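Local coordinates for lipase (Pelosinus fermentans, PDB 5AH0), which hydrolyses ester bonds as a zinc-containing lipase of the alpha/beta-hydrolase clan, poly(butylene adipate-co-terephthalate) among its substrates, at residues S225-W228 against D233-N236; A235-S240 against A244-Q249. All coordinates share one frame; numbering follows the deposited sequence.

Interaction 1 of 2, residues S225-W228 against D233-N236; sequences SAIW and DLAN. With ZN (zinc ion), chain C.
Trp228 and Leu234 bring the backbones closest, their CA atoms 7.2 Å apart, where the short, weakly bonded helical turn of 227-228 faces the residues that start helix 235-238. Leu234, the N-cap residue of that helix, sends CD1 over one face of the Trp228 indole, 3.7 Å from the centroid of the six-membered ring and 23° off its normal, a CH-pi contact. Leu234 CD1 also meets Ile227 CG2 at 3.6 Å, so one methyl serves two apolar neighbours. Asn236 comes to the indole rim instead: its OD1 lies in the ring plane, 3.6 Å from Trp228 CE3, with the amide turned 89° to the ring. A chi1 of 66°, with CG between backbone N and carbonyl carbon, swings the amide toward Trp228, and Asn236 ND2 gives a weak hydrogen bond to Trp228 O (3.3 Å). Trp228 NE1 bonds to Val222 O. Replacing Trp228 by an alanine is likely to leave Leu234 CD1 without its aromatic face and to open a gap beside Asn236. Asp233 binds zinc through OD2, with His76, His82 and Asp56 completing the site; beside this ligand, mainly apolar contacts of Leu234, with one weak polar bond, join the turn to helix 235-238.

Interaction 2 of 2, residues A235-S240 against A244-Q249; sequences ANWDLS and ARVLNQ
Ser240 O accepts from Ala244 N at 2.9 Å, and the backbones run closest beside this bond, with the CA atoms of Asp238 and Ala244 5.3 Å apart. The tight part of the contact is here. The bond spans four residues, i to i+4, in the first turn of helix 241-250. Ala244 CB rests 3.3 Å from Ser240 O, an approach that suits a side chain of one methyl, and Gln118 of helix 116-129 touches the same alanine. Ser240 is the N-cap of helix 241-250, and its hydroxyl has two roles: OG accepts from Gly243 N, an N-cap bond, and Ser240 OG donates to Trp237 O at 2.5 Å, in the carbonyl plane and on a lone pair, though so short a length is doubtful at this resolution. A chi1 of 66° sets OG between the backbone N and carbonyl carbon of its own residue, folded back where it reaches both Trp237 O and Gly243 N. Trp237 O also accepts from Ser240 N, so two donors grip one oxygen. Two consecutive short helices, 235-238 and 241-250, are thus joined at Ser240 within the alpha/beta-hydrolase fold. Asp238, buried at this junction, makes no side-chain bond to 244-249: OD2 is held by Asn54 N and Ser53 OG, while its carbonyl accepts from Gln118 NE2. The looser, more exposed side belongs to Trp237 and Val246. Val246 CG2 meets the indole obliquely at Trp237 CZ2, 4.4 Å away, and no polar bond joins the two side chains. Trp237 is partly exposed, and the branched aliphatic Val246 beside its broad indole is exposed.

In the fold
Helix 235-238 joins the two contacts: interaction 1 meets its beginning and interaction 2 its far end, and Ala235 and Asn236 belong to both. Their centres lie about 13 Å apart on the same side of the chain's centre, interaction 2 being the more deeply buried. The zinc ion lies near both. Interaction 1 supplies the ligand Asp233, and in interaction 2 the side chain of Asp238 comes within about 8 Å of the metal without being one of its ligands. The two aspartates also share a neighbour, since Asp233 packs on Ser53 and Asp238 bonds to it; Ser53 closely precedes the ligand Asp56.

Interaction 1 of 2, residues S225-W228 against D233-N236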
loop_
_atom_site.group_PDB
_atom_site.type_symbol
_atom_site.label_atom_id
_atom_site.label_comp_id
_atom_site.label_asym_id
_atom_site.label_seq_id
_atom_site.Cartn_x
_atom_site.Cartn_y
_atom_site.Cartn_z
ATOM N N SER A 225 21.521 5.790 2.636
ATOM C CA SER A 225 21.482 7.123 2.057
ATOM C C SER A 225 21.078 8.188 3.074
ATOM O O SER A 225 20.368 7.911 4.039
ATOM C CB SER A 225 20.525 7.155 0.872
ATOM O OG SER A 225 20.357 8.481 0.422
ATOM N N ALA A 226 21.528 9.411 2.838
ATOM C CA ALA A 226 21.224 10.518 3.728
ATOM C C ALA A 226 19.769 10.938 3.602
ATOM O O ALA A 226 19.217 11.568 4.500
ATOM C CB ALA A 226 22.141 11.700 3.433
ATOM N N ILE A 227 19.157 10.573 2.481
ATOM C CA ILE A 227 17.806 11.012 2.149
ATOM C C ILE A 227 16.792 10.702 3.246
ATOM O O ILE A 227 15.915 11.515 3.532
ATOM C CB ILE A 227 17.319 10.365 0.842
ATOM C CG1 ILE A 227 18.311 10.627 -0.286
ATOM C CG2 ILE A 227 15.969 10.912 0.451
ATOM C CD1 ILE A 227 18.381 12.067 -0.705
ATOM N N TRP A 228 16.935 9.537 3.872
ATOM C CA TRP A 228 15.962 9.062 4.848
ATOM C C TRP A 228 15.809 9.982 6.047
ATOM O O TRP A 228 14.718 10.106 6.607
ATOM C CB TRP A 228 16.350 7.666 5.315
ATOM C CG TRP A 228 16.405 6.730 4.177
ATOM C CD1 TRP A 228 17.518 6.295 3.524
ATOM C CD2 TRP A 228 15.289 6.134 3.511
ATOM N NE1 TRP A 228 17.163 5.444 2.502
ATOM C CE2 TRP A 228 15.800 5.332 2.474
ATOM C CE3 TRP A 228 13.905 6.188 3.705
ATOM C CZ2 TRP A 228 14.978 4.594 1.628
ATOM C CZ3 TRP A 228 13.091 5.451 2.868
ATOM C CH2 TRP A 228 13.631 4.670 1.835
ATOM N N ASP A 233 9.494 12.752 2.663
ATOM C CA ASP A 233 8.784 12.320 1.462
ATOM C C ASP A 233 9.076 10.873 1.107
ATOM O O ASP A 233 9.099 10.506 -0.067
ATOM C CB ASP A 233 9.152 13.228 0.280
ATOM C CG ASP A 233 8.211 13.062 -0.912
ATOM O OD1 ASP A 233 6.981 12.962 -0.696
ATOM O OD2 ASP A 233 8.708 13.035 -2.064
ATOM N N LEU A 234 9.284 10.044 2.120
ATOM C CA LEU A 234 9.471 8.621 1.881
ATOM C C LEU A 234 8.545 7.805 2.785
ATOM O O LEU A 234 7.900 8.363 3.687
ATOM C CB LEU A 234 10.932 8.244 2.091
ATOM C CG LEU A 234 11.854 8.782 0.996
ATOM C CD1 LEU A 234 13.300 8.714 1.428
ATOM C CD2 LEU A 234 11.659 8.005 -0.286
ATOM N N ALA A 235 8.469 6.498 2.537
ATOM C CA ALA A 235 7.569 5.625 3.294
ATOM C C ALA A 235 7.817 5.709 4.798
ATOM O O ALA A 235 6.872 5.705 5.582
ATOM C CB ALA A 235 7.697 4.183 2.827
ATOM N N ASN A 236 9.084 5.832 5.191
ATOM C CA ASN A 236 9.448 5.808 6.604
ATOM C C ASN A 236 8.820 6.966 7.396
ATOM O O ASN A 236 8.555 6.837 8.589
ATOM C CB ASN A 236 10.972 5.803 6.755
ATOM C CG ASN A 236 11.605 7.092 6.275
ATOM O OD1 ASN A 236 11.093 7.741 5.363
ATOM N ND2 ASN A 236 12.728 7.469 6.882
HETATM ZN ZN ZN C . 7.438 13.079 -3.584
#

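Interaction 2 of 2, residues A235-S240 against A244-Q249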
loop_
_atom_site.group_PDB
_atom_site.type_symbol
_atom_site.label_atom_id
_atom_site.label_comp_id
_atom_site.label_asym_id
_atom_site.label_seq_id
_atom_site.Cartn_x
_atom_site.Cartn_y
_atom_site.Cartn_z
ATOM N N ALA A 235 8.469 6.498 2.537
ATOM C CA ALA A 235 7.569 5.625 3.294
ATOM C C ALA A 235 7.817 5.709 4.798
ATOM O O ALA A 235 6.872 5.705 5.582
ATOM C CB ALA A 235 7.697 4.183 2.827
ATOM N N ASN A 236 9.084 5.832 5.191
ATOM C CA ASN A 236 9.448 5.808 6.604
ATOM C C ASN A 236 8.820 6.966 7.396
ATOM O O ASN A 236 8.555 6.837 8.589
ATOM C CB ASN A 236 10.972 5.803 6.755
ATOM C CG ASN A 236 11.605 7.092 6.275
ATOM O OD1 ASN A 236 11.093 7.741 5.363
ATOM N ND2 ASN A 236 12.728 7.469 6.882
ATOM N N TRP A 237 8.544 8.083 6.738
ATOM C CA TRP A 237 7.801 9.144 7.406
ATOM C C TRP A 237 6.302 8.844 7.385
ATOM O O TRP A 237 5.645 8.874 8.424
ATOM C CB TRP A 237 8.080 10.494 6.756
ATOM C CG TRP A 237 7.221 11.583 7.285
ATOM C CD1 TRP A 237 6.224 12.237 6.621
ATOM C CD2 TRP A 237 7.257 12.137 8.604
ATOM N NE1 TRP A 237 5.653 13.182 7.440
ATOM C CE2 TRP A 237 6.267 13.137 8.664
ATOM C CE3 TRP A 237 8.038 11.891 9.736
ATOM C CZ2 TRP A 237 6.037 13.887 9.811
ATOM C CZ3 TRP A 237 7.810 12.638 10.875
ATOM C CH2 TRP A 237 6.815 13.622 10.905
ATOM N N ASP A 238 5.777 8.527 6.204
ATOM C CA ASP A 238 4.345 8.311 6.020
ATOM C C ASP A 238 3.819 7.086 6.782
ATOM O O ASP A 238 2.630 6.990 7.085
ATOM C CB ASP A 238 4.022 8.163 4.529
ATOM C CG ASP A 238 3.641 9.479 3.872
ATOM O OD1 ASP A 238 3.414 10.468 4.605
ATOM O OD2 ASP A 238 3.555 9.517 2.622
ATOM N N LEU A 239 4.695 6.132 7.063
ATOM C CA LEU A 239 4.287 4.941 7.803
ATOM C C LEU A 239 4.269 5.165 9.306
ATOM O O LEU A 239 3.627 4.414 10.038
ATOM C CB LEU A 239 5.216 3.774 7.467
ATOM C CG LEU A 239 4.987 3.195 6.075
ATOM C CD1 LEU A 239 6.021 2.128 5.761
ATOM C CD2 LEU A 239 3.583 2.620 5.997
ATOM N N SER A 240 4.975 6.193 9.765
ATOM C CA SER A 240 5.047 6.468 11.191
ATOM C C SER A 240 3.735 7.020 11.723
ATOM O O SER A 240 2.893 7.514 10.967
ATOM C CB SER A 240 6.181 7.449 11.495
ATOM O OG SER A 240 5.918 8.724 10.945
ATOM N N ALA A 244 1.454 9.589 9.485
ATOM C CA ALA A 244 0.118 9.134 9.110
ATOM C C ALA A 244 -0.906 10.145 9.611
ATOM O O ALA A 244 -1.851 10.524 8.907
ATOM C CB ALA A 244 -0.159 7.753 9.678
ATOM N N ARG A 245 -0.680 10.564 10.848
ATOM C CA ARG A 245 -1.419 11.618 11.504
ATOM C C ARG A 245 -1.593 12.787 10.560
ATOM O O ARG A 245 -2.705 13.266 10.336
ATOM C CB ARG A 245 -0.659 12.040 12.756
ATOM C CG ARG A 245 -1.512 12.594 13.829
ATOM C CD ARG A 245 -0.778 12.690 15.147
ATOM N NE ARG A 245 0.526 13.339 15.061
ATOM C CZ ARG A 245 1.182 13.784 16.125
ATOM N NH1 ARG A 245 0.637 13.662 17.327
ATOM N NH2 ARG A 245 2.370 14.361 15.991
ATOM N N VAL A 246 -0.471 13.226 9.996
ATOM C CA VAL A 246 -0.441 14.350 9.075
ATOM C C VAL A 246 -1.301 14.072 7.851
ATOM O O VAL A 246 -2.109 14.915 7.437
ATOM C CB VAL A 246 1.004 14.669 8.637
ATOM C CG1 VAL A 246 1.017 15.733 7.545
ATOM C CG2 VAL A 246 1.827 15.119 9.834
ATOM N N LEU A 247 -1.119 12.893 7.264
ATOM C CA LEU A 247 -1.896 12.502 6.090
ATOM C C LEU A 247 -3.396 12.537 6.397
ATOM O O LEU A 247 -4.200 12.974 5.574
ATOM C CB LEU A 247 -1.477 11.107 5.613
ATOM C CG LEU A 247 -1.943 10.640 4.234
ATOM C CD1 LEU A 247 -1.148 11.347 3.165
ATOM C CD2 LEU A 247 -1.797 9.126 4.097
ATOM N N ASN A 248 -3.754 12.094 7.598
ATOM C CA ASN A 248 -5.145 12.010 8.022
ATOM C C ASN A 248 -5.868 13.347 8.047
ATOM O O ASN A 248 -7.087 13.395 7.920
ATOM C CB ASN A 248 -5.223 11.380 9.413
ATOM C CG ASN A 248 -5.021 9.884 9.385
ATOM O OD1 ASN A 248 -4.705 9.312 8.341
ATOM N ND2 ASN A 248 -5.179 9.238 10.538
ATOM N N GLN A 249 -5.118 14.430 8.214
ATOM C CA GLN A 249 -5.716 15.752 8.305
ATOM C C GLN A 249 -6.367 16.172 7.001
ATOM O O GLN A 249 -7.380 16.867 7.008
ATOM C CB GLN A 249 -4.674 16.787 8.721
ATOM C CG GLN A 249 -4.584 16.994 10.224
ATOM C CD GLN A 249 -3.508 17.990 10.609
ATOM O OE1 GLN A 249 -2.404 17.967 10.061
ATOM N NE2 GLN A 249 -3.821 18.871 11.561
#